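Local coordinates for protein tannase (Lactobacillus plantarum, PDB 3WA7) that hydrolyses galloyl ester bonds in tannins, probably releasing gallic acid through the serine-hydrolase chemistry of the alpha/beta-hydrolase fold, at residues T283-E286 with A287-S291; S266-L269 with N270-Q273; P86-V89 with T90-N94; I413-G416 with A417-D421. All blocks are in the same frame, centred on the assembly; numbering follows the deposited sequence. Where two conformers were deposited one is given.

How the contacts relate
Contacts 1 and 2 are neighbours and touch. The end of helix 252-271, contact 2, is hydrogen-bonded to the loop of contact 1 through Asn270 and Ser266. Both are partly buried and lie on the same side of the chain's centre. Contact 3 is a surface loop on the opposite side, its centre about 44 Å from that of contact 1. Contact 4 is the buried one, leaving strand 410-414 of the main sheet. The chemistry follows the place: an asparagine-held turn with a water bridge at its open end in contact 1, helical bonds and apolar packing in contact 2, an arginine among carbonyls in contact 3, a stacked histidine and aspartate in contact 4.

Contact 1: residues T283-E286 with A287-S291; sequences TLNE and AGMGS
Asn285 and Met289 meet across a chain reversal built on a type I beta turn from Asn285 to Gly288, which also holds an Asx turn. The loop joins helix 252-271 to helix 291-309. Its buried, tightly packed side is made by Leu284, which packs on Leu269 and Phe292, and by Gly288, whose O is bonded to Trp218 NE1. The backbone closes the turn with Gly288 N to Asn285 O at 3.1 Å. A short bond, 2.7 Å from Asn285 N to Met289 O, meets the carbonyl nearly end-on.

The outer side is exposed. Asn285 CG sits between its own N and carbonyl carbon (chi1 64°), which folds the amide back over the turn. OD1 then accepts twice. Ala287 N is 2.6 Å from Asn285 OD1, and Met289 N is 3.1 Å from the same atom. The two donors come from opposite faces of the amide plane. The Asn285 and Met289 side chains run side by side, with Asn285 ND2 3.6 Å from Met289 CB. The selenium end of Met289, a selenomethionine, leads away from the turn. A sulfate, probably from the crystallisation liquor, lies beside this side chain.

At the open end, Thr283 N gives a nearly straight bond to Ser291 OG at 2.9 Å. One water joins the two arms of the loop, 2.8 Å from Thr283 OG1 and accepting from Ser291 N.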
# COMPACT_ATOMS: atom_id res chain seq x y z
N THR A 283 24.31 -4.46 5.91
CA THR A 283 24.45 -5.79 5.32
C THR A 283 23.94 -6.93 6.19
O THR A 283 23.51 -6.74 7.33
CB THR A 283 25.94 -6.11 5.02
OG1 THR A 283 26.68 -6.09 6.25
CG2 THR A 283 26.54 -5.08 4.06
N LEU A 284 23.98 -8.13 5.61
CA LEU A 284 23.58 -9.36 6.28
C LEU A 284 24.63 -10.38 5.89
O LEU A 284 25.12 -10.37 4.76
CB LEU A 284 22.22 -9.84 5.79
CG LEU A 284 20.98 -9.07 6.26
CD1 LEU A 284 19.74 -9.67 5.61
CD2 LEU A 284 20.88 -9.13 7.78
N ASN A 285 25.00 -11.26 6.81
CA ASN A 285 25.98 -12.27 6.47
C ASN A 285 25.25 -13.50 5.96
O ASN A 285 24.03 -13.48 5.80
CB ASN A 285 26.86 -12.65 7.68
CG ASN A 285 26.07 -13.28 8.81
OD1 ASN A 285 24.99 -13.83 8.60
ND2 ASN A 285 26.62 -13.23 10.01
N GLU A 286 26.00 -14.56 5.70
CA GLU A 286 25.43 -15.79 5.18
C GLU A 286 24.34 -16.41 6.07
O GLU A 286 23.49 -17.15 5.58
CB GLU A 286 26.56 -16.80 4.92
CG GLU A 286 26.09 -18.19 4.51
CD GLU A 286 25.92 -19.12 5.70
OE1 GLU A 286 25.54 -20.29 5.49
OE2 GLU A 286 26.17 -18.68 6.84
N ALA A 287 24.35 -16.08 7.36
CA ALA A 287 23.37 -16.64 8.29
C ALA A 287 22.17 -15.74 8.58
O ALA A 287 21.33 -16.07 9.42
CB ALA A 287 24.06 -17.03 9.60
N GLY A 288 22.08 -14.61 7.90
CA GLY A 288 20.96 -13.71 8.12
C GLY A 288 21.17 -12.79 9.31
O GLY A 288 20.22 -12.15 9.79
N MSE A 289 22.40 -12.72 9.79
CA MSE A 289 22.75 -11.85 10.92
C MSE A 289 23.50 -10.64 10.38
O MSE A 289 23.98 -10.66 9.25
CB MSE A 289 23.67 -12.59 11.90
CG MSE A 289 23.17 -13.95 12.36
SE MSE A 289 21.48 -13.87 13.29
CE MSE A 289 22.05 -12.99 14.91
N GLY A 290 23.59 -9.58 11.17
CA GLY A 290 24.32 -8.42 10.70
C GLY A 290 23.69 -7.07 11.00
O GLY A 290 22.66 -6.98 11.67
N SER A 291 24.32 -6.02 10.49
CA SER A 291 23.84 -4.67 10.73
C SER A 291 22.39 -4.44 10.32
O SER A 291 21.67 -3.71 11.00
CB SER A 291 24.76 -3.66 10.04
OG SER A 291 24.96 -3.98 8.68
O HOH W 1 26.57 -6.96 8.93
O HOH W 2 27.38 -3.11 7.93

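Contact 2: residues S266-L269 with N270-Q273; sequences STYL and NQLQ
Ser266 and Asn270 open the contact on the last turns of helix 252-271, with regular alpha-helical bonding that runs out toward Gln273. Asn270 N gives a hydrogen bond of 2.9 Å to Ser266 O. The Asn270 side chain also lies against this carbonyl, and Asn270 CG is 3.0 Å from Ser266 O. Its OD1 is taken up by the loop of contact 1.

Thr267 comes next. Its carbonyl takes the helical bond from Gln271 N, and its own side chain points away.

Tyr268 meets both Gln271 and Leu272. Its carbonyl O is used by two donors. Gln271 NE2 reaches Tyr268 O at 2.9 Å, in the carbonyl plane and on a lone pair, while Leu272 N adds a weak bond. The Gln271 chain gets there by bending at chi2 (88°), so its amide folds back along the helix. The amide then runs near the Tyr268 ring with the planes 20° apart. Leu272 CG lies over one face of that ring, near the rim. Its methyls make the touch, CD1 and CD2 each 3.9 Å from Tyr268 CZ. Tyr268 OH is held by Asn208 ND2, and His211 stacks on the ring.

At Leu269 the bonding tightens from four residues to three: Leu272 N meets Leu269 O at 3.1 Å, from above the carbonyl plane. Gln273 then leaves the helix with positive phi. On the apolar side, Leu269 CD2 lies 4.3 Å from Leu272 CD1.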
# COMPACT_ATOMS: atom_id res chain seq x y z
N SER A 266 20.32 -12.40 1.70
CA SER A 266 21.53 -11.68 2.11
C SER A 266 22.17 -11.01 0.90
O SER A 266 22.59 -9.86 0.97
CB SER A 266 22.54 -12.62 2.77
OG SER A 266 22.04 -13.13 4.00
N THR A 267 22.23 -11.73 -0.21
CA THR A 267 22.82 -11.18 -1.41
C THR A 267 22.00 -10.01 -1.94
O THR A 267 22.54 -8.97 -2.31
CB THR A 267 22.95 -12.26 -2.49
OG1 THR A 267 23.80 -13.31 -2.00
CG2 THR A 267 23.56 -11.68 -3.77
N TYR A 268 20.69 -10.20 -1.99
CA TYR A 268 19.79 -9.15 -2.45
C TYR A 268 19.92 -7.91 -1.57
O TYR A 268 20.13 -6.80 -2.05
CB TYR A 268 18.34 -9.63 -2.42
CG TYR A 268 17.35 -8.51 -2.63
CD1 TYR A 268 17.28 -7.83 -3.84
CD2 TYR A 268 16.53 -8.08 -1.58
CE1 TYR A 268 16.42 -6.74 -4.01
CE2 TYR A 268 15.67 -7.00 -1.74
CZ TYR A 268 15.61 -6.34 -2.95
OH TYR A 268 14.76 -5.27 -3.11
N LEU A 269 19.80 -8.11 -0.26
CA LEU A 269 19.89 -7.00 0.68
C LEU A 269 21.23 -6.27 0.55
O LEU A 269 21.26 -5.04 0.43
CB LEU A 269 19.70 -7.52 2.11
CG LEU A 269 19.57 -6.53 3.29
CD1 LEU A 269 20.94 -5.99 3.69
CD2 LEU A 269 18.61 -5.41 2.91
N ASN A 270 22.33 -7.01 0.55
CA ASN A 270 23.64 -6.38 0.44
C ASN A 270 23.83 -5.56 -0.83
O ASN A 270 24.42 -4.48 -0.80
CB ASN A 270 24.75 -7.43 0.54
CG ASN A 270 24.84 -8.05 1.91
OD1 ASN A 270 24.27 -7.53 2.88
ND2 ASN A 270 25.56 -9.17 2.02
N GLN A 271 23.33 -6.06 -1.96
CA GLN A 271 23.51 -5.34 -3.22
C GLN A 271 22.67 -4.07 -3.34
O GLN A 271 22.90 -3.27 -4.25
CB GLN A 271 23.27 -6.28 -4.41
CG GLN A 271 21.89 -6.88 -4.51
CD GLN A 271 20.92 -6.00 -5.29
OE1 GLN A 271 21.20 -5.62 -6.43
NE2 GLN A 271 19.79 -5.69 -4.68
N LEU A 272 21.73 -3.88 -2.43
CA LEU A 272 20.90 -2.67 -2.45
C LEU A 272 21.73 -1.47 -2.02
O LEU A 272 21.42 -0.32 -2.34
CB LEU A 272 19.70 -2.80 -1.51
CG LEU A 272 18.54 -3.70 -1.93
CD1 LEU A 272 17.48 -3.71 -0.83
CD2 LEU A 272 17.94 -3.21 -3.24
N GLN A 273 22.80 -1.74 -1.27
CA GLN A 273 23.67 -0.69 -0.78
C GLN A 273 22.92 0.33 0.07
O GLN A 273 23.12 1.53 -0.07
CB GLN A 273 24.35 0.03 -1.95
CG GLN A 273 25.23 -0.87 -2.81
CD GLN A 273 26.25 -1.62 -2.00
OE1 GLN A 273 26.99 -1.04 -1.20
NE2 GLN A 273 26.32 -2.94 -2.20

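Contact 3: residues P86-V89 with T90-N94; sequences PQRV and TWPTN
Arg88 reaches into the curve made by residues 90 to 93, a surface loop that wraps round its side chain and contains a cis peptide before Pro92. In the alpha/beta-hydrolase fold the loop lies between strand 69-72 of the main sheet and helix 95-103, with Asn94 at the N-cap position of that helix. Arg88 has the most surface buried here. Its chain is extended from CG to NE, with CG anti to the backbone N (chi1 178°), and this carries the guanidinium across to the far arm of the loop. There NE gives a hydrogen bond of 2.9 Å to Pro92 O. NH2 adds a weak one to the same oxygen at 3.3 Å. Pro92 O lies near the guanidinium plane, at its edge.

Thr90 comes second. Its carbonyl oxygen sits over one face of the guanidinium, 3.2 Å from Arg88 CZ. The direction is wrong for a hydrogen bond, so the attraction is probably between the positive group and the carbonyl dipole. Thr90 CB also stands over a face of the guanidinium, toward its rim.

Val89 comes third. It turns its side chain away from the loop interior, and its backbone does much of the touching: Val89 C is 3.9 Å from Thr93 CG2.

Thr93 OG1 and CB lie along the aliphatic part of Arg88, with Thr93 OG1 3.6 Å from Arg88 CD. The two side chains slide past each other in opposite directions. Thr93 OG1 is hydrogen-bonded to Asp84 OD1 and accepts from Ala95 N, which helps to place it. Thr93 CB meets the edge of the guanidinium, 3.5 Å from Arg88 NE.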
# COMPACT_ATOMS: atom_id res chain seq x y z
N PRO A 86 -18.10 8.62 1.73
CA PRO A 86 -18.16 8.77 3.19
C PRO A 86 -19.40 8.11 3.79
O PRO A 86 -19.47 7.91 5.00
CB PRO A 86 -18.14 10.29 3.38
CG PRO A 86 -18.79 10.81 2.14
CD PRO A 86 -18.18 9.93 1.06
N GLN A 87 -20.36 7.76 2.94
CA GLN A 87 -21.59 7.12 3.39
C GLN A 87 -21.60 5.62 3.07
O GLN A 87 -22.60 4.94 3.30
CB GLN A 87 -22.82 7.79 2.76
CG GLN A 87 -22.88 9.30 2.98
CD GLN A 87 -24.18 9.92 2.49
OE1 GLN A 87 -24.62 9.68 1.35
NE2 GLN A 87 -24.80 10.74 3.33
N ARG A 88 -20.49 5.12 2.54
CA ARG A 88 -20.38 3.70 2.21
C ARG A 88 -20.12 2.91 3.49
O ARG A 88 -19.41 3.37 4.38
CB ARG A 88 -19.22 3.49 1.22
CG ARG A 88 -18.97 2.03 0.83
CD ARG A 88 -17.78 1.91 -0.13
NE ARG A 88 -17.36 0.53 -0.35
CZ ARG A 88 -17.90 -0.29 -1.25
NH1 ARG A 88 -18.89 0.13 -2.03
NH2 ARG A 88 -17.46 -1.54 -1.37
N VAL A 89 -20.72 1.73 3.59
CA VAL A 89 -20.54 0.89 4.77
C VAL A 89 -20.11 -0.52 4.36
O VAL A 89 -19.66 -1.30 5.19
CB VAL A 89 -21.84 0.79 5.61
CG1 VAL A 89 -22.27 2.18 6.07
CG2 VAL A 89 -22.95 0.13 4.79
N THR A 90 -20.25 -0.83 3.08
CA THR A 90 -19.89 -2.14 2.56
C THR A 90 -18.40 -2.34 2.34
O THR A 90 -17.73 -1.49 1.75
CB THR A 90 -20.62 -2.42 1.23
OG1 THR A 90 -22.04 -2.27 1.42
CG2 THR A 90 -20.33 -3.84 0.75
N TRP A 91 -17.89 -3.47 2.81
CA TRP A 91 -16.48 -3.81 2.65
C TRP A 91 -16.19 -4.02 1.16
O TRP A 91 -17.00 -4.62 0.45
CB TRP A 91 -16.18 -5.11 3.41
CG TRP A 91 -14.79 -5.63 3.23
CD1 TRP A 91 -13.67 -5.25 3.91
CD2 TRP A 91 -14.38 -6.62 2.28
NE1 TRP A 91 -12.58 -5.94 3.45
CE2 TRP A 91 -12.98 -6.79 2.45
CE3 TRP A 91 -15.04 -7.38 1.31
CZ2 TRP A 91 -12.24 -7.70 1.68
CZ3 TRP A 91 -14.31 -8.28 0.55
CH2 TRP A 91 -12.92 -8.43 0.74
N PRO A 92 -15.06 -3.50 0.66
CA PRO A 92 -14.04 -2.74 1.39
C PRO A 92 -14.35 -1.25 1.35
O PRO A 92 -14.80 -0.73 0.33
CB PRO A 92 -12.77 -3.07 0.62
CG PRO A 92 -13.26 -3.09 -0.79
CD PRO A 92 -14.57 -3.86 -0.68
N THR A 93 -14.10 -0.56 2.46
CA THR A 93 -14.35 0.87 2.53
C THR A 93 -13.54 1.53 3.63
O THR A 93 -13.20 0.92 4.65
CB THR A 93 -15.85 1.17 2.79
OG1 THR A 93 -16.04 2.58 2.90
CG2 THR A 93 -16.31 0.51 4.08
N ASN A 94 -13.20 2.80 3.40
CA ASN A 94 -12.47 3.60 4.37
C ASN A 94 -13.32 4.86 4.55
O ASN A 94 -12.80 5.96 4.70
CB ASN A 94 -11.08 3.97 3.84
CG ASN A 94 -10.20 2.75 3.60
OD1 ASN A 94 -9.84 2.03 4.53
ND2 ASN A 94 -9.85 2.51 2.34

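Contact 4: residues I413-G416 with A417-D421; sequences IRHG and AADRD
Asp419 stacks its carboxylate on the ring of His415 just after strand 410-414, where the chain makes a type I beta turn from Gly416 to Asp419. The turn is closed by Asp419 N to Gly416 O at 3.0 Å. Asp419 CB lies against that same carbonyl and 3.3 Å from His415 NE2. CG is anti to the backbone N (chi1 -176°), which lays the carboxylate over the ring. Asp419 CG is 3.4 Å from His415 CE1, and the two planes are 26° apart. OD1 accepts from Asp421 N at 2.9 Å, met nearly along the C-O axis. This is an Asx turn. OD2, the other tip, sits 3.5 Å above the His415 ring plane, toward its rim. It takes a bond of 2.6 Å from a water that also accepts from Gly416 N, and a hydrogen bond joins it to His451 ND1.

His415 NE2 also donates to Asp419 O at 3.1 Å, and this oxygen lies in the ring plane. The NE2 bond holds the backbone of Asp419, the Asx turn holds OD1, and the ring lies against the carboxylate. His415 is thus a second-shell residue. Asp419, with OD2 bonded to His451, is consistent with the acid of a Ser163-His451-Asp419 catalytic triad of the alpha/beta-hydrolase fold, its serine probably on the nearby GxSxG nucleophile elbow.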
# COMPACT_ATOMS: atom_id res chain seq x y z
N ILE A 413 4.95 6.20 5.88
CA ILE A 413 4.76 4.76 5.80
C ILE A 413 4.55 4.13 7.17
O ILE A 413 5.24 4.48 8.13
CB ILE A 413 5.99 4.10 5.15
CG1 ILE A 413 6.26 4.73 3.78
CG2 ILE A 413 5.78 2.59 5.04
CD1 ILE A 413 7.54 4.25 3.13
N ARG A 414 3.60 3.21 7.24
CA ARG A 414 3.30 2.50 8.48
C ARG A 414 3.10 1.01 8.19
O ARG A 414 2.55 0.64 7.15
CB ARG A 414 2.03 3.05 9.13
CG ARG A 414 2.16 4.45 9.72
CD ARG A 414 3.06 4.44 10.96
NE ARG A 414 3.16 5.75 11.59
CZ ARG A 414 3.90 6.76 11.14
NH1 ARG A 414 4.62 6.63 10.03
NH2 ARG A 414 3.94 7.91 11.81
N HIS A 415 3.58 0.17 9.09
CA HIS A 415 3.41 -1.28 8.99
C HIS A 415 3.33 -1.78 10.42
O HIS A 415 4.26 -1.58 11.20
CB HIS A 415 4.60 -1.94 8.28
CG HIS A 415 4.44 -3.42 8.08
ND1 HIS A 415 4.01 -3.98 6.90
CD2 HIS A 415 4.60 -4.45 8.95
CE1 HIS A 415 3.91 -5.29 7.04
NE2 HIS A 415 4.26 -5.60 8.27
N GLY A 416 2.22 -2.41 10.78
CA GLY A 416 2.04 -2.90 12.14
C GLY A 416 3.07 -3.91 12.61
O GLY A 416 3.49 -4.78 11.86
N ALA A 417 3.47 -3.80 13.88
CA ALA A 417 4.45 -4.71 14.45
C ALA A 417 3.90 -6.13 14.56
O ALA A 417 4.64 -7.07 14.83
CB ALA A 417 4.89 -4.21 15.83
N ALA A 418 2.59 -6.28 14.36
CA ALA A 418 1.97 -7.61 14.43
C ALA A 418 1.47 -8.04 13.05
O ALA A 418 0.73 -9.02 12.92
CB ALA A 418 0.82 -7.60 15.43
N ASP A 419 1.89 -7.31 12.02
CA ASP A 419 1.50 -7.59 10.64
C ASP A 419 2.50 -8.56 10.02
O ASP A 419 3.66 -8.20 9.81
CB ASP A 419 1.47 -6.28 9.85
CG ASP A 419 0.99 -6.46 8.42
OD1 ASP A 419 1.20 -7.54 7.84
OD2 ASP A 419 0.41 -5.49 7.86
N ARG A 420 2.05 -9.78 9.72
CA ARG A 420 2.91 -10.81 9.14
C ARG A 420 2.61 -11.10 7.67
O ARG A 420 3.02 -12.14 7.14
CB ARG A 420 2.79 -12.11 9.93
CG ARG A 420 2.91 -11.92 11.44
CD ARG A 420 1.60 -12.23 12.12
NE ARG A 420 1.30 -13.66 12.09
CZ ARG A 420 0.24 -14.21 11.51
NH1 ARG A 420 -0.65 -13.44 10.89
NH2 ARG A 420 0.06 -15.52 11.55
N ASP A 421 1.89 -10.20 7.00
CA ASP A 421 1.55 -10.42 5.60
C ASP A 421 2.77 -10.32 4.70
O ASP A 421 2.78 -10.84 3.59
CB ASP A 421 0.45 -9.45 5.15
CG ASP A 421 -0.91 -9.86 5.65
OD1 ASP A 421 -1.12 -9.89 6.88
OD2 ASP A 421 -1.78 -10.18 4.81
O HOH W 3 -0.08 -3.36 9.26